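Long-range contacts in uncharacterized protein Atu2773 (Agrobacterium tumefaciens, PDB 2QV5), which is of unknown function but belongs to the divergent polysaccharide deacetylase family and so may act on acetylated carbohydrates: residues A[33-38]-A[242-247]; A[128-133]-A[157-162]; A[182-187]-A[211-216]. One frame throughout, in Å; residues are numbered along the deposited sequence.

How the interactions relate
Interactions 1, 2 and 3 all reach one parallel sheet, whose strand pairs follow one another in a ring, from 30-39 through 58-62, 82-88, 128-131, 157-160, 180-186 and 212-218 back to 30-39. Interaction 1 packs the C-terminal turn 242-247 against the first of these strands. The other two fall between its segments in sequence, interaction 2 complete before interaction 3 begins, and each is a beta-alpha-beta step. Centres are 9 to 12 Å apart, so their residues meet: A33 and V35 each bond to G215, D160 bonds to A183, and V35 packs on M130 and L159. The C-terminal turn and the strands of both units thus pack together, joining the chain end to the sheet.

Interaction 1 of 3, residues A[33-38]-A[242-247]; sequences AIVVGG and VGVSAL
A33 and V242 bring their CA atoms to 5.2 Å where segment 33-38 of strand 30-39 passes the turn leading into the short, weakly bonded helix 244-247, and no direct hydrogen bond joins the two segments. Backbone still meets backbone: A33 CA lies 3.4 Å from V242 O, a CA-H...O contact, and water 1 bridges the segments, accepting from I34 N at 3.2 Å and lying 2.7 Å from V242 O, to which it can donate. The small side chain of A33 suits this spot, because its methyl lies against V242 O and leaves room for two larger residues. One is L247, whose CG stands anti to the carbonyl carbon (chi1 -64°); CD1 then reaches back to the strand and touches A33 CB at 3.7 Å. The other is V244, whose CG2 rests on A33 CB at 3.8 Å and also presses on V35 CG2 at only 3.4 Å, tighter than usual for two methyls. The two valines cross at about a right angle, each using the branch beside its own backbone N. Branching at CB suits V35 to a strand, while V244 offers a short, branched apolar arm at the start of the helical turn. The turn has other moorings, V244 N on T58 OG1 and S245 N on E81 OE2. Strand 30-39 lies between strands 58-62 and 212-218; on one face I34 packs on I227 and W230 of helix 221-233, and on the other V35 reaches L159 of strand 157-160, whose L157 meets V244.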
loop_
_atom_site.group_PDB
_atom_site.type_symbol
_atom_site.label_atom_id
_atom_site.label_comp_id
_atom_site.label_asym_id
_atom_site.label_seq_id
_atom_site.Cartn_x
_atom_site.Cartn_y
_atom_site.Cartn_z
ATOM N N ALA A 33 3.804 -10.064 3.745
ATOM C CA ALA A 33 2.667 -9.137 3.625
ATOM C C ALA A 33 2.225 -9.129 2.171
ATOM O O ALA A 33 3.048 -9.247 1.269
ATOM C CB ALA A 33 3.024 -7.717 4.076
ATOM N N ILE A 34 0.919 -9.040 1.949
ATOM C CA ILE A 34 0.375 -8.930 0.586
ATOM C C ILE A 34 -0.596 -7.770 0.608
ATOM O O ILE A 34 -1.480 -7.729 1.466
ATOM C CB ILE A 34 -0.368 -10.215 0.107
ATOM C CG1 ILE A 34 0.603 -11.384 -0.092
ATOM C CG2 ILE A 34 -1.130 -9.942 -1.216
ATOM C CD1 ILE A 34 -0.049 -12.756 0.049
ATOM N N VAL A 35 -0.398 -6.817 -0.301
ATOM C CA VAL A 35 -1.314 -5.715 -0.479
ATOM C C VAL A 35 -2.156 -5.922 -1.738
ATOM O O VAL A 35 -1.627 -6.121 -2.842
ATOM C CB VAL A 35 -0.565 -4.360 -0.563
ATOM C CG1 VAL A 35 -1.542 -3.184 -0.593
ATOM C CG2 VAL A 35 0.402 -4.222 0.585
ATOM N N VAL A 36 -3.472 -5.889 -1.567
ATOM C CA VAL A 36 -4.366 -5.853 -2.709
ATOM C C VAL A 36 -4.921 -4.435 -2.770
ATOM O O VAL A 36 -5.647 -3.997 -1.873
ATOM C CB VAL A 36 -5.490 -6.919 -2.637
ATOM C CG1 VAL A 36 -6.432 -6.779 -3.845
ATOM C CG2 VAL A 36 -4.897 -8.320 -2.607
ATOM N N GLY A 37 -4.558 -3.716 -3.826
ATOM C CA GLY A 37 -4.926 -2.317 -3.940
ATOM C C GLY A 37 -6.070 -2.065 -4.904
ATOM O O GLY A 37 -6.638 -3.000 -5.481
ATOM N N GLY A 38 -6.419 -0.796 -5.065
ATOM C CA GLY A 38 -7.489 -0.415 -5.982
ATOM C C GLY A 38 -8.885 -0.403 -5.378
ATOM O O GLY A 38 -9.855 -0.207 -6.105
ATOM N N VAL A 242 1.271 -11.219 7.588
ATOM C CA VAL A 242 1.158 -10.123 8.541
ATOM C C VAL A 242 0.829 -8.828 7.805
ATOM O O VAL A 242 1.061 -8.730 6.600
ATOM C CB VAL A 242 2.461 -9.947 9.377
ATOM C CG1 VAL A 242 2.813 -11.245 10.111
ATOM C CG2 VAL A 242 3.643 -9.513 8.501
ATOM N N GLY A 243 0.285 -7.846 8.519
ATOM C CA GLY A 243 0.096 -6.497 7.952
ATOM C C GLY A 243 1.421 -5.883 7.522
ATOM O O GLY A 243 2.474 -6.222 8.076
ATOM N N VAL A 244 1.372 -4.999 6.524
ATOM C CA VAL A 244 2.562 -4.291 6.020
ATOM C C VAL A 244 3.370 -3.596 7.122
ATOM O O VAL A 244 4.604 -3.647 7.103
ATOM C CB VAL A 244 2.196 -3.291 4.886
ATOM C CG1 VAL A 244 3.280 -2.248 4.669
ATOM C CG2 VAL A 244 1.990 -4.053 3.604
ATOM N N SER A 245 2.674 -2.970 8.076
ATOM C CA SER A 245 3.326 -2.280 9.197
ATOM C C SER A 245 4.270 -3.174 9.994
ATOM O O SER A 245 5.277 -2.701 10.523
ATOM C CB SER A 245 2.292 -1.671 10.142
ATOM O OG SER A 245 2.941 -1.030 11.221
ATOM N N ALA A 246 3.940 -4.460 10.094
ATOM C CA ALA A 246 4.803 -5.412 10.835
ATOM C C ALA A 246 6.177 -5.571 10.171
ATOM O O ALA A 246 7.165 -5.896 10.841
ATOM C CB ALA A 246 4.129 -6.748 10.988
ATOM N N LEU A 247 6.235 -5.286 8.871
ATOM C CA LEU A 247 7.444 -5.509 8.079
ATOM C C LEU A 247 8.252 -4.259 7.786
ATOM O O LEU A 247 9.468 -4.332 7.640
ATOM C CB LEU A 247 7.089 -6.167 6.751
ATOM C CG LEU A 247 6.482 -7.557 6.771
ATOM C CD1 LEU A 247 6.498 -8.105 5.357
ATOM C CD2 LEU A 247 7.249 -8.452 7.715
HETATM O O HOH W 1 -0.702 -8.330 4.588
#

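Interaction 2 of 3, residues A[128-133]-A[157-162]; sequences GVMNYL and LFLDDG
N131 and D161 both place CG between their own backbone N and carbonyl carbon (chi1 59° and 76°), and these compact torsions turn the amide and the carboxylate toward each other where the strands end. N131 OD1 accepts from D161 N at 2.8 Å through an in-plane lone pair, while N131 ND2 donates to D161 OD1, also at 2.8 Å. The two flat groups stand 88° apart, and the amide hydrogen comes down on OD1 from above the carboxylate plane. A second ND2 hydrogen goes to L133 O at 2.8 Å, and water 2 ties L133 N to D161 OD2. Behind this cluster the strands run parallel, with V129 N bound to L157 O at 2.9 Å and L159 N to V129 O at 2.8 Å. On one face V129 CG2 touches the F158 ring obliquely; on the other M130 CE lies beside L159 CD2 at 3.8 Å. G128, without a side chain, leaves space for L157: L157 CG lies 3.8 Å from G128 CA. D160 closes an Asx turn by accepting G162 N on OD1, and its OD2 is held by S167 and S169. Chemically, asparagine is apt because it offers an acceptor and two donors on one rigid plane: all are used, so its flip is fixed. D161 OD1 takes bonds from N131 ND2 and S163 OG, and OD2 one from water 2, at the end of the sheet where beta/alpha-barrel enzymes usually carry their sites, although none is established for this protein.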
loop_
_atom_site.group_PDB
_atom_site.type_symbol
_atom_site.label_atom_id
_atom_site.label_comp_id
_atom_site.label_asym_id
_atom_site.label_seq_id
_atom_site.Cartn_x
_atom_site.Cartn_y
_atom_site.Cartn_z
ATOM N N GLY A 128 -0.391 3.649 6.545
ATOM C CA GLY A 128 0.563 4.288 5.682
ATOM C C GLY A 128 0.011 4.559 4.317
ATOM O O GLY A 128 -1.171 4.309 4.051
ATOM N N VAL A 129 0.887 5.045 3.446
ATOM C CA VAL A 129 0.508 5.384 2.089
ATOM C C VAL A 129 1.314 4.548 1.105
ATOM O O VAL A 129 2.422 4.082 1.414
ATOM C CB VAL A 129 0.678 6.906 1.766
ATOM C CG1 VAL A 129 -0.077 7.787 2.757
ATOM C CG2 VAL A 129 2.143 7.290 1.733
ATOM N N MET A 130 0.752 4.347 -0.079
ATOM C CA MET A 130 1.506 3.726 -1.158
ATOM C C MET A 130 1.283 4.523 -2.436
ATOM O O MET A 130 0.291 5.227 -2.559
ATOM C CB MET A 130 1.161 2.226 -1.322
ATOM C CG MET A 130 -0.307 1.894 -1.564
ATOM S SD MET A 130 -0.738 0.127 -1.824
ATOM C CE MET A 130 0.678 -0.476 -2.715
ATOM N N ASN A 131 2.229 4.444 -3.365
ATOM C CA ASN A 131 2.095 5.159 -4.632
ATOM C C ASN A 131 1.101 4.446 -5.524
ATOM O O ASN A 131 1.029 3.218 -5.523
ATOM C CB ASN A 131 3.445 5.265 -5.352
ATOM C CG ASN A 131 4.051 3.917 -5.658
ATOM O OD1 ASN A 131 4.377 3.151 -4.753
ATOM N ND2 ASN A 131 4.195 3.612 -6.945
ATOM N N TYR A 132 0.298 5.225 -6.238
ATOM C CA TYR A 132 -0.370 4.725 -7.417
ATOM C C TYR A 132 0.357 5.375 -8.582
ATOM O O TYR A 132 0.388 6.615 -8.687
ATOM C CB TYR A 132 -1.862 5.060 -7.440
ATOM C CG TYR A 132 -2.518 4.611 -8.734
ATOM C CD1 TYR A 132 -2.453 3.272 -9.142
ATOM C CD2 TYR A 132 -3.171 5.522 -9.564
ATOM C CE1 TYR A 132 -3.030 2.854 -10.340
ATOM C CE2 TYR A 132 -3.761 5.110 -10.766
ATOM C CZ TYR A 132 -3.685 3.776 -11.147
ATOM O OH TYR A 132 -4.259 3.366 -12.332
ATOM N N LEU A 133 0.965 4.529 -9.415
ATOM C CA LEU A 133 1.826 4.942 -10.539
ATOM C C LEU A 133 3.065 5.688 -10.045
ATOM O O LEU A 133 3.782 5.182 -9.185
ATOM C CB LEU A 133 1.041 5.696 -11.626
ATOM C CG LEU A 133 -0.207 5.006 -12.196
ATOM C CD1 LEU A 133 -0.888 5.901 -13.190
ATOM C CD2 LEU A 133 0.139 3.674 -12.839
ATOM N N LEU A 157 3.802 5.076 7.424
ATOM C CA LEU A 157 4.813 4.390 6.626
ATOM C C LEU A 157 4.582 4.698 5.160
ATOM O O LEU A 157 3.475 5.059 4.784
ATOM C CB LEU A 157 4.752 2.875 6.858
ATOM C CG LEU A 157 3.537 2.055 6.400
ATOM C CD1 LEU A 157 3.652 1.578 4.954
ATOM C CD2 LEU A 157 3.467 0.868 7.303
ATOM N N PHE A 158 5.624 4.548 4.344
ATOM C CA PHE A 158 5.538 4.726 2.886
ATOM C C PHE A 158 5.898 3.398 2.212
ATOM O O PHE A 158 7.018 2.895 2.349
ATOM C CB PHE A 158 6.504 5.851 2.449
ATOM C CG PHE A 158 6.407 6.230 0.986
ATOM C CD1 PHE A 158 5.674 7.347 0.596
ATOM C CD2 PHE A 158 7.078 5.500 0.008
ATOM C CE1 PHE A 158 5.582 7.714 -0.748
ATOM C CE2 PHE A 158 6.988 5.851 -1.338
ATOM C CZ PHE A 158 6.246 6.961 -1.718
ATOM N N LEU A 159 4.956 2.823 1.483
ATOM C CA LEU A 159 5.220 1.612 0.723
ATOM C C LEU A 159 5.366 1.985 -0.755
ATOM O O LEU A 159 4.455 2.530 -1.375
ATOM C CB LEU A 159 4.105 0.573 0.945
ATOM C CG LEU A 159 4.248 -0.743 0.168
ATOM C CD1 LEU A 159 5.405 -1.594 0.693
ATOM C CD2 LEU A 159 2.965 -1.524 0.188
ATOM N N ASP A 160 6.537 1.724 -1.309
ATOM C CA ASP A 160 6.774 1.985 -2.717
ATOM C C ASP A 160 6.507 0.671 -3.449
ATOM O O ASP A 160 7.049 -0.378 -3.081
ATOM C CB ASP A 160 8.217 2.493 -2.891
ATOM C CG ASP A 160 8.525 2.991 -4.310
ATOM O OD1 ASP A 160 8.197 2.305 -5.303
ATOM O OD2 ASP A 160 9.145 4.071 -4.425
ATOM N N ASP A 161 5.667 0.703 -4.480
ATOM C CA ASP A 161 5.273 -0.557 -5.147
ATOM C C ASP A 161 6.373 -1.215 -6.014
ATOM O O ASP A 161 6.214 -2.342 -6.483
ATOM C CB ASP A 161 3.948 -0.401 -5.910
ATOM C CG ASP A 161 4.089 0.359 -7.219
ATOM O OD1 ASP A 161 5.127 1.005 -7.458
ATOM O OD2 ASP A 161 3.123 0.322 -8.011
ATOM N N GLY A 162 7.461 -0.481 -6.241
ATOM C CA GLY A 162 8.634 -0.998 -6.944
ATOM C C GLY A 162 8.536 -0.976 -8.457
ATOM O O GLY A 162 9.419 -1.498 -9.140
HETATM O O HOH W 2 1.746 1.901 -9.592
#

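Interaction 3 of 3, residues A[182-187]-A[211-216]; sequences FADVLL and GQAIGV
D184 and I214 clasp each other twice. D184 N gives its hydrogen to I214 O at 2.8 Å, and I214 N returns one to D184 OD2, also at 2.8 Å, on its anti side and somewhat out of the carboxylate plane. With CG anti to its carbonyl carbon (chi1 -63°), D184 reaches across to act where a strand carbonyl would, so an aspartate suits this break in strand 180-186. V185 N adds a longer bond of 3.2 Å to the same I214 O, which is therefore gripped by two successive amides. That V185 bond opens the regular parallel ladder, continued by V216 N to V185 O at 3.0 Å and L187 N to V216 O at 2.9 Å. Around this ladder, A183 CB packs on V216 CG1 at 3.7 Å, while G215, with no side chain, makes room for L187 CD1. Water 3 donates to D184 OD1 and Q212 O, extending the grip toward the strand's start. Farther out, A213 and G215 bond to A33 of strand 30-39, Q212 NE2 holds L247 O, and V185 lies on L203 and I206 of helix 193-210. Strand 180-186, that helix and strand 212-218 form a beta-alpha-beta crossover, consistent with the distorted beta/alpha barrel of polysaccharide deacetylases.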
loop_
_atom_site.group_PDB
_atom_site.type_symbol
_atom_site.label_atom_id
_atom_site.label_comp_id
_atom_site.label_asym_id
_atom_site.label_seq_id
_atom_site.Cartn_x
_atom_site.Cartn_y
_atom_site.Cartn_z
ATOM N N PHE A 182 10.021 -1.321 0.056
ATOM C CA PHE A 182 9.748 -1.607 -1.353
ATOM C C PHE A 182 9.029 -2.942 -1.399
ATOM O O PHE A 182 9.386 -3.863 -0.641
ATOM C CB PHE A 182 11.061 -1.746 -2.137
ATOM C CG PHE A 182 11.712 -0.440 -2.517
ATOM C CD1 PHE A 182 11.171 0.360 -3.520
ATOM C CD2 PHE A 182 12.903 -0.042 -1.913
ATOM C CE1 PHE A 182 11.782 1.555 -3.886
ATOM C CE2 PHE A 182 13.525 1.166 -2.278
ATOM C CZ PHE A 182 12.964 1.955 -3.262
ATOM N N ALA A 183 8.016 -3.053 -2.261
ATOM C CA ALA A 183 7.437 -4.347 -2.554
ATOM C C ALA A 183 8.495 -5.168 -3.255
ATOM O O ALA A 183 9.236 -4.649 -4.099
ATOM C CB ALA A 183 6.205 -4.219 -3.445
ATOM N N ASP A 184 8.568 -6.440 -2.877
ATOM C CA ASP A 184 9.494 -7.398 -3.478
ATOM C C ASP A 184 8.964 -7.985 -4.785
ATOM O O ASP A 184 9.739 -8.267 -5.703
ATOM C CB ASP A 184 9.763 -8.541 -2.498
ATOM C CG ASP A 184 10.453 -8.076 -1.222
ATOM O OD1 ASP A 184 11.701 -8.024 -1.206
ATOM O OD2 ASP A 184 9.745 -7.778 -0.230
ATOM N N VAL A 185 7.650 -8.207 -4.864
ATOM C CA VAL A 185 7.053 -8.888 -6.019
ATOM C C VAL A 185 5.744 -8.207 -6.425
ATOM O O VAL A 185 4.903 -7.938 -5.570
ATOM C CB VAL A 185 6.748 -10.396 -5.696
ATOM C CG1 VAL A 185 6.259 -11.153 -6.939
ATOM C CG2 VAL A 185 7.960 -11.092 -5.101
ATOM N N LEU A 186 5.595 -7.911 -7.720
ATOM C CA LEU A 186 4.295 -7.593 -8.302
ATOM C C LEU A 186 3.623 -8.907 -8.718
ATOM O O LEU A 186 4.105 -9.618 -9.605
ATOM C CB LEU A 186 4.424 -6.637 -9.489
ATOM C CG LEU A 186 3.190 -6.413 -10.385
ATOM C CD1 LEU A 186 2.043 -5.712 -9.657
ATOM C CD2 LEU A 186 3.575 -5.651 -11.654
ATOM N N LEU A 187 2.514 -9.230 -8.068
ATOM C CA LEU A 187 1.902 -10.552 -8.238
ATOM C C LEU A 187 1.072 -10.711 -9.507
ATOM O O LEU A 187 0.961 -11.815 -10.032
ATOM C CB LEU A 187 1.062 -10.932 -7.014
ATOM C CG LEU A 187 1.753 -10.916 -5.649
ATOM C CD1 LEU A 187 0.699 -11.000 -4.550
ATOM C CD2 LEU A 187 2.788 -12.040 -5.498
ATOM N N GLY A 211 13.702 -13.791 5.209
ATOM C CA GLY A 211 12.966 -13.739 6.468
ATOM C C GLY A 211 11.600 -13.101 6.276
ATOM O O GLY A 211 10.637 -13.502 6.924
ATOM N N GLN A 212 11.511 -12.123 5.369
ATOM C CA GLN A 212 10.255 -11.417 5.074
ATOM C C GLN A 212 10.208 -10.925 3.627
ATOM O O GLN A 212 11.256 -10.721 3.001
ATOM C CB GLN A 212 10.043 -10.237 6.040
ATOM C CG GLN A 212 11.113 -9.134 5.957
ATOM C CD GLN A 212 10.952 -8.036 7.002
ATOM O OE1 GLN A 212 10.972 -8.299 8.204
ATOM N NE2 GLN A 212 10.821 -6.790 6.541
ATOM N N ALA A 213 8.993 -10.746 3.111
ATOM C CA ALA A 213 8.770 -10.122 1.807
ATOM C C ALA A 213 7.360 -9.552 1.658
ATOM O O ALA A 213 6.430 -9.980 2.339
ATOM C CB ALA A 213 9.050 -11.108 0.672
ATOM N N ILE A 214 7.221 -8.599 0.735
ATOM C CA ILE A 214 5.960 -7.910 0.451
ATOM C C ILE A 214 5.593 -8.119 -1.014
ATOM O O ILE A 214 6.412 -7.874 -1.902
ATOM C CB ILE A 214 6.056 -6.387 0.728
ATOM C CG1 ILE A 214 6.372 -6.099 2.206
ATOM C CG2 ILE A 214 4.752 -5.672 0.290
ATOM C CD1 ILE A 214 6.827 -4.658 2.492
ATOM N N GLY A 215 4.374 -8.605 -1.256
ATOM C CA GLY A 215 3.812 -8.692 -2.596
ATOM C C GLY A 215 2.695 -7.683 -2.766
ATOM O O GLY A 215 2.001 -7.354 -1.803
ATOM N N VAL A 216 2.542 -7.158 -3.978
ATOM C CA VAL A 216 1.459 -6.221 -4.266
ATOM C C VAL A 216 0.610 -6.736 -5.439
ATOM O O VAL A 216 1.119 -7.413 -6.333
ATOM C CB VAL A 216 1.957 -4.771 -4.535
ATOM C CG1 VAL A 216 2.497 -4.132 -3.264
ATOM C CG2 VAL A 216 3.012 -4.730 -5.633
HETATM O O HOH W 3 12.562 -9.289 1.217
#